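Local coordinates for diaminopropionate ammonia-lyase (Escherichia coli, PDB 4D9I), which uses pyridoxal 5'-phosphate to catalyse the alpha,beta-elimination of both L- and D-diaminopropionate, giving pyruvate and ammonia, at residues Phe4-Asp9 and Gln313-Ala318; His226-Ala231 and Ile256-Asp261; Leu319-Leu324 and Ser339-Leu344. All coordinates share one frame; numbering follows the deposited sequence.

Contact 1: Phe4-Asp9 and Gln313-Ala318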
# COMPACT_ATOMS: atom_id res chain seq x y z
N PHE B 4 -11.42 -12.16 -10.68
CA PHE B 4 -10.43 -13.23 -10.70
C PHE B 4 -10.83 -14.36 -9.75
O PHE B 4 -11.55 -14.13 -8.78
CB PHE B 4 -9.03 -12.70 -10.37
CG PHE B 4 -8.92 -11.98 -9.03
CD1 PHE B 4 -8.60 -12.69 -7.87
CD2 PHE B 4 -9.09 -10.61 -8.94
CE1 PHE B 4 -8.47 -12.04 -6.64
CE2 PHE B 4 -8.96 -9.95 -7.72
CZ PHE B 4 -8.65 -10.67 -6.57
N SER B 5 -10.34 -15.57 -10.03
CA SER B 5 -10.69 -16.74 -9.25
C SER B 5 -9.48 -17.32 -8.54
O SER B 5 -8.67 -18.01 -9.14
CB SER B 5 -11.34 -17.81 -10.14
OG SER B 5 -12.54 -17.33 -10.71
N LEU B 6 -9.37 -17.03 -7.25
CA LEU B 6 -8.35 -17.66 -6.41
C LEU B 6 -9.00 -18.82 -5.71
O LEU B 6 -10.15 -18.74 -5.27
CB LEU B 6 -7.75 -16.67 -5.41
CG LEU B 6 -7.02 -15.47 -6.06
CD1 LEU B 6 -6.45 -14.57 -4.98
CD2 LEU B 6 -5.91 -15.92 -7.00
N LYS B 7 -8.24 -19.91 -5.62
CA LYS B 7 -8.74 -21.12 -4.99
C LYS B 7 -9.15 -20.81 -3.55
O LYS B 7 -8.31 -20.44 -2.73
CB LYS B 7 -7.67 -22.21 -5.05
CG LYS B 7 -8.05 -23.50 -4.36
CD LYS B 7 -6.82 -24.31 -4.01
CE LYS B 7 -7.22 -25.59 -3.31
NZ LYS B 7 -6.14 -26.63 -3.32
N ILE B 8 -10.45 -20.91 -3.26
CA ILE B 8 -10.94 -20.84 -1.88
C ILE B 8 -11.91 -21.99 -1.63
O ILE B 8 -13.11 -21.88 -1.92
CB ILE B 8 -11.73 -19.55 -1.56
CG1 ILE B 8 -10.96 -18.29 -1.93
CG2 ILE B 8 -12.09 -19.51 -0.07
CD1 ILE B 8 -11.90 -17.12 -2.20
N ASP B 9 -11.41 -23.10 -1.12
CA ASP B 9 -12.27 -24.24 -0.82
C ASP B 9 -12.80 -24.09 0.60
O ASP B 9 -12.02 -23.90 1.54
CB ASP B 9 -11.50 -25.55 -0.97
CG ASP B 9 -11.16 -25.87 -2.43
OD1 ASP B 9 -11.90 -25.44 -3.32
OD2 ASP B 9 -10.15 -26.55 -2.67
N GLN B 313 -5.38 -20.94 -1.94
CA GLN B 313 -4.20 -20.62 -2.72
C GLN B 313 -3.26 -19.71 -1.92
O GLN B 313 -3.72 -18.82 -1.21
CB GLN B 313 -4.69 -19.86 -3.97
CG GLN B 313 -3.68 -19.80 -5.07
CD GLN B 313 -4.32 -19.59 -6.42
OE1 GLN B 313 -5.53 -19.66 -6.58
NE2 GLN B 313 -3.49 -19.35 -7.40
N ASP B 314 -1.95 -19.93 -2.08
CA ASP B 314 -0.89 -19.09 -1.50
C ASP B 314 -1.10 -17.58 -1.73
O ASP B 314 -0.97 -16.78 -0.80
CB ASP B 314 0.47 -19.47 -2.09
CG ASP B 314 1.20 -20.51 -1.27
OD1 ASP B 314 2.20 -21.07 -1.77
OD2 ASP B 314 0.78 -20.78 -0.12
N SER B 315 -1.44 -17.22 -2.97
CA SER B 315 -1.62 -15.82 -3.38
C SER B 315 -2.77 -15.05 -2.68
O SER B 315 -2.82 -13.81 -2.75
CB SER B 315 -1.79 -15.75 -4.90
OG SER B 315 -2.96 -16.42 -5.32
N VAL B 316 -3.65 -15.77 -2.00
CA VAL B 316 -4.68 -15.15 -1.17
C VAL B 316 -4.04 -14.28 -0.08
O VAL B 316 -4.51 -13.17 0.19
CB VAL B 316 -5.62 -16.22 -0.55
CG1 VAL B 316 -6.53 -15.61 0.51
CG2 VAL B 316 -6.46 -16.88 -1.63
N ALA B 317 -2.97 -14.81 0.53
CA ALA B 317 -2.24 -14.13 1.60
C ALA B 317 -1.57 -12.88 1.05
O ALA B 317 -1.71 -11.81 1.64
CB ALA B 317 -1.22 -15.09 2.24
N ALA B 318 -0.91 -13.01 -0.10
CA ALA B 318 -0.31 -11.86 -0.79
C ALA B 318 -1.33 -10.73 -1.03
O ALA B 318 -1.04 -9.58 -0.74
CB ALA B 318 0.33 -12.30 -2.10
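Q313 holds K7 by two hydrogen bonds, one through its side chain and one through its backbone. The amide oxygen OE1 of Q313 accepts the backbone N-H of K7 at 2.9 Å; the bond is almost straight (173° at the hydrogen), and the donor lies in the carbonyl plane of the amide. In return the backbone N of Q313 donates to K7 O at 3.1 Å. The carbonyl O of Q313 is occupied by V316 N, within the turn that leads into the helix. OE1 of Q313 gets to K7 because CG is anti to the backbone N (chi1 -163°) and the chain runs on extended, so that the amide passes alongside K7, where OE1 of Q313 lies 3.7 Å from K7 CB.

L6 supplies the packing. Its CG stands anti to the carbonyl carbon (chi1 -62°), which sends both methyls toward the start of the helix. There CD2 of L6 rests 3.4 Å from S315 OG, a methyl against a hydroxyl oxygen, and it also borders Q313 OE1, the L6 chain lying roughly perpendicular to that of Q313. Against V316 the approach differs: L6 and V316 run antiparallel alongside one another, and L6 CB meets V316 CG2 at 4.0 Å.

K7 itself runs out extended, its end leading away from 313-318 to a salt bridge with D261. L6 and F4 both reach L319, further along helix 315-325, and the F4 ring also meets that of Y352 and packs on E391 of the second subunit. I8 lies on helix 338-352, while D9 pairs through its backbone with S311, so the contact continues the antiparallel pairing of edge strand 8-12 with strand 308-312.

Contact 2: His226-Ala231 and Ile256-Asp261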
# COMPACT_ATOMS: atom_id res chain seq x y z
N HIS B 226 -18.69 -13.06 12.96
CA HIS B 226 -17.68 -13.96 12.35
C HIS B 226 -16.32 -13.76 12.94
O HIS B 226 -16.01 -12.68 13.44
CB HIS B 226 -17.56 -13.69 10.85
CG HIS B 226 -18.81 -13.99 10.07
ND1 HIS B 226 -19.93 -13.25 10.19
CD2 HIS B 226 -19.10 -15.00 9.16
CE1 HIS B 226 -20.90 -13.76 9.40
NE2 HIS B 226 -20.40 -14.84 8.78
N VAL B 227 -15.49 -14.81 12.87
CA VAL B 227 -14.05 -14.68 13.08
C VAL B 227 -13.30 -15.58 12.09
O VAL B 227 -13.67 -16.74 11.86
CB VAL B 227 -13.63 -14.93 14.56
CG1 VAL B 227 -13.95 -16.35 15.02
CG2 VAL B 227 -12.15 -14.61 14.77
N LEU B 228 -12.29 -14.99 11.45
CA LEU B 228 -11.39 -15.74 10.60
C LEU B 228 -10.09 -15.95 11.35
O LEU B 228 -9.49 -15.00 11.86
CB LEU B 228 -11.15 -15.03 9.25
CG LEU B 228 -12.24 -15.38 8.21
CD1 LEU B 228 -13.53 -14.64 8.51
CD2 LEU B 228 -11.79 -15.09 6.77
N LEU B 229 -9.68 -17.20 11.44
CA LEU B 229 -8.49 -17.55 12.18
C LEU B 229 -7.57 -18.39 11.30
O LEU B 229 -7.89 -19.53 10.94
CB LEU B 229 -8.89 -18.32 13.47
CG LEU B 229 -9.70 -17.55 14.53
CD1 LEU B 229 -10.23 -18.50 15.62
CD2 LEU B 229 -8.85 -16.44 15.15
N GLN B 230 -6.41 -17.84 10.97
CA GLN B 230 -5.40 -18.58 10.22
C GLN B 230 -4.78 -19.64 11.12
O GLN B 230 -4.60 -19.41 12.31
CB GLN B 230 -4.32 -17.66 9.62
CG GLN B 230 -3.53 -16.80 10.61
CD GLN B 230 -4.20 -15.45 10.86
OE1 GLN B 230 -5.23 -15.39 11.52
NE2 GLN B 230 -3.63 -14.39 10.32
N ALA B 231 -4.46 -20.81 10.56
CA ALA B 231 -4.00 -21.92 11.39
C ALA B 231 -2.84 -22.67 10.81
O ALA B 231 -2.92 -23.21 9.69
CB ALA B 231 -5.15 -22.88 11.67
N ILE B 256 -14.24 -19.29 10.98
CA ILE B 256 -13.67 -19.81 9.76
C ILE B 256 -12.16 -19.96 9.97
O ILE B 256 -11.47 -18.98 10.22
CB ILE B 256 -13.94 -18.86 8.56
CG1 ILE B 256 -15.45 -18.66 8.34
CG2 ILE B 256 -13.35 -19.45 7.30
CD1 ILE B 256 -15.80 -17.35 7.67
N ILE B 257 -11.68 -21.19 9.85
CA ILE B 257 -10.26 -21.52 9.97
C ILE B 257 -9.65 -21.47 8.57
O ILE B 257 -10.22 -22.02 7.61
CB ILE B 257 -10.09 -22.93 10.57
CG1 ILE B 257 -11.02 -23.12 11.77
CG2 ILE B 257 -8.63 -23.20 10.94
CD1 ILE B 257 -10.92 -22.06 12.86
N VAL B 258 -8.52 -20.78 8.45
CA VAL B 258 -7.91 -20.54 7.16
C VAL B 258 -6.50 -21.15 7.05
O VAL B 258 -5.62 -20.86 7.87
CB VAL B 258 -7.85 -19.02 6.88
CG1 VAL B 258 -7.27 -18.77 5.50
CG2 VAL B 258 -9.24 -18.43 7.00
N GLU B 259 -6.30 -21.96 6.03
CA GLU B 259 -5.02 -22.58 5.77
C GLU B 259 -4.61 -22.52 4.30
O GLU B 259 -5.45 -22.62 3.41
CB GLU B 259 -5.02 -24.06 6.21
CG GLU B 259 -5.15 -24.27 7.69
CD GLU B 259 -5.20 -25.74 8.04
OE1 GLU B 259 -6.12 -26.43 7.55
OE2 GLU B 259 -4.30 -26.20 8.76
N PRO B 260 -3.31 -22.36 4.04
CA PRO B 260 -2.77 -22.58 2.69
C PRO B 260 -2.88 -24.06 2.32
O PRO B 260 -2.70 -24.94 3.19
CB PRO B 260 -1.29 -22.17 2.80
CG PRO B 260 -1.00 -21.95 4.25
CD PRO B 260 -2.28 -22.04 5.04
N ASP B 261 -3.19 -24.32 1.06
CA ASP B 261 -3.53 -25.65 0.56
C ASP B 261 -2.37 -26.64 0.53
O ASP B 261 -2.59 -27.84 0.45
CB ASP B 261 -4.23 -25.58 -0.81
CG ASP B 261 -3.33 -25.03 -1.91
OD1 ASP B 261 -3.72 -25.14 -3.08
OD2 ASP B 261 -2.24 -24.49 -1.63
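Four backbone hydrogen bonds join the parallel strands, the last of them donated by A231 just past the end of strand 226-230. I256 N donates to V227 O at 2.8 Å and L229 N to I256 O at 2.8 Å; V258 N then reaches L229 O at 2.9 Å, and A231 N closes the series on V258 O at 2.9 Å. E259 lays its CG 3.2 Å from A231 O and sends its carboxylate on, where OE1 accepts from Y267 N and OE2 from I266 N, in helix 265-272. Shortening E259 to an alanine removes the carboxylate, which would probably leave the N-H groups of Y267 and I266 without their acceptor and take away the packing against A231 O.

The remaining side-chain packing is apolar. L228 and I256 extend together from one face of the sheet, their CD1 atoms 3.6 Å apart, and I256 CD1 also touches the edge of the H226 ring. A231 CB meets I257 CG2 at 3.6 Å. Helix 338-352 packs against L228 and V258, helix 235-248 against L229, completing a beta-alpha-beta crossover.

The chemistry is that of a buried sheet centre: peptide groups satisfy one another between apolar faces, and the carboxylate is probably stabilised by its two N-H partners near a helix start.

Contact 3: Leu319-Leu324 and Ser339-Leu344; sequences LGMRVL and SGAVGL
A341 and L344 of helix 338-352 meet G320, M321, V323 and L324 of helix 315-325 entirely by van der Waals packing. The short axes approach to 7.4 Å and cross at 85°.

The closest meeting is of side chain with backbone. A341 CB presses against the helix at G320 and M321, 3.3 Å from M321 N. G320 makes this possible: its CA is 4.9 Å from that of A341, and a CB in its place would run into A341 O.

Methyl and methylene groups make the second kind of contact. M321 CG touches A341 CB at 3.7 Å, and L324 CD1 meets the same methyl at 3.9 Å. L344 has CG anti to its backbone N (chi1 -168°), which carries its branch over to the other helix: L344 CD1 packs on V323 CG1 at 3.6 Å, while L344 CG lies 3.7 Å from L324 CD2, the two leucines lying antiparallel to one another.

R322 bonds V388 O through NE and W390 O of the second subunit through NH1. The arrangement is a near-perpendicular helix crossing over small residues, within the fold type II PLP-dependent enzyme: helix 338-352 lies on the mixed sheet, and helix 315-325 packs on helix 338-352 toward the dimer partner.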
# COMPACT_ATOMS: atom_id res chain seq x y z
N LEU B 319 -2.51 -11.07 -1.55
CA LEU B 319 -3.59 -10.11 -1.76
C LEU B 319 -3.97 -9.41 -0.44
O LEU B 319 -4.07 -8.20 -0.39
CB LEU B 319 -4.81 -10.84 -2.34
CG LEU B 319 -6.13 -10.07 -2.51
CD1 LEU B 319 -5.92 -8.92 -3.49
CD2 LEU B 319 -7.20 -11.02 -3.04
N GLY B 320 -4.13 -10.18 0.63
CA GLY B 320 -4.36 -9.61 1.95
C GLY B 320 -3.30 -8.61 2.41
O GLY B 320 -3.62 -7.57 2.95
N MET B 321 -2.02 -8.97 2.24
CA MET B 321 -0.92 -8.09 2.62
C MET B 321 -1.06 -6.71 1.95
O MET B 321 -0.89 -5.66 2.59
CB MET B 321 0.42 -8.69 2.19
CG MET B 321 0.81 -9.97 2.95
SD MET B 321 2.23 -10.80 2.21
CE MET B 321 3.61 -9.75 2.64
N ARG B 322 -1.35 -6.72 0.65
CA ARG B 322 -1.49 -5.48 -0.12
C ARG B 322 -2.70 -4.65 0.28
O ARG B 322 -2.64 -3.40 0.32
CB ARG B 322 -1.55 -5.78 -1.62
CG ARG B 322 -0.25 -6.36 -2.17
CD ARG B 322 -0.32 -6.55 -3.67
NE ARG B 322 0.66 -7.54 -4.05
CZ ARG B 322 0.37 -8.77 -4.44
NH1 ARG B 322 -0.90 -9.16 -4.54
NH2 ARG B 322 1.35 -9.57 -4.76
N VAL B 323 -3.81 -5.34 0.52
CA VAL B 323 -5.10 -4.67 0.85
C VAL B 323 -4.97 -3.98 2.22
O VAL B 323 -5.39 -2.84 2.39
CB VAL B 323 -6.28 -5.68 0.88
CG1 VAL B 323 -7.56 -5.05 1.47
CG2 VAL B 323 -6.55 -6.26 -0.52
N LEU B 324 -4.36 -4.69 3.18
CA LEU B 324 -4.08 -4.11 4.50
C LEU B 324 -3.06 -2.97 4.48
O LEU B 324 -3.22 -2.00 5.21
CB LEU B 324 -3.61 -5.20 5.49
CG LEU B 324 -4.67 -6.19 5.93
CD1 LEU B 324 -4.07 -7.40 6.67
CD2 LEU B 324 -5.71 -5.51 6.80
N SER B 339 1.57 -14.67 6.55
CA SER B 339 0.67 -15.39 7.45
C SER B 339 -0.27 -14.50 8.26
O SER B 339 -1.35 -14.94 8.65
CB SER B 339 1.48 -16.28 8.40
OG SER B 339 2.07 -17.32 7.65
N GLY B 340 0.16 -13.28 8.55
CA GLY B 340 -0.68 -12.33 9.25
C GLY B 340 -1.92 -11.91 8.47
O GLY B 340 -2.95 -11.61 9.06
N ALA B 341 -1.80 -11.90 7.14
CA ALA B 341 -2.78 -11.25 6.28
C ALA B 341 -3.82 -12.17 5.61
O ALA B 341 -4.76 -11.68 5.00
CB ALA B 341 -2.07 -10.41 5.22
N VAL B 342 -3.67 -13.48 5.78
CA VAL B 342 -4.40 -14.45 4.97
C VAL B 342 -5.90 -14.48 5.27
O VAL B 342 -6.69 -14.74 4.36
CB VAL B 342 -3.77 -15.87 5.04
CG1 VAL B 342 -4.04 -16.55 6.38
CG2 VAL B 342 -4.27 -16.74 3.90
N GLY B 343 -6.29 -14.23 6.52
CA GLY B 343 -7.71 -14.15 6.87
C GLY B 343 -8.35 -13.01 6.09
O GLY B 343 -9.37 -13.20 5.40
N LEU B 344 -7.75 -11.83 6.18
CA LEU B 344 -8.21 -10.67 5.39
C LEU B 344 -8.14 -10.95 3.89
O LEU B 344 -9.03 -10.55 3.11
CB LEU B 344 -7.40 -9.41 5.74
CG LEU B 344 -7.90 -8.05 5.24
CD1 LEU B 344 -7.57 -7.84 3.77
CD2 LEU B 344 -9.40 -7.85 5.50

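Overall arrangement
Contacts 2 and 3 are wholly buried, whereas contact 1 lies nearer the surface, at an edge of the mixed sheet whose interior holds contact 2. Polar bonding changes with place: backbone pairs in regular parallel register at 226-231 and 256-261, a mixed side-chain and backbone grip at the sheet edge, and apolar packing alone between the helices. Contacts 1 and 3 share helix 315-325, and A317 packs on V342. D261, the salt-bridge partner of K7, belongs to the 256-261 segment and so joins contact 1 to contact 2. Contacts 2 and 3 meet where Q230 NE2 lies 2.9 Å from S339 O, a probable hydrogen bond, and L228 packs on G343.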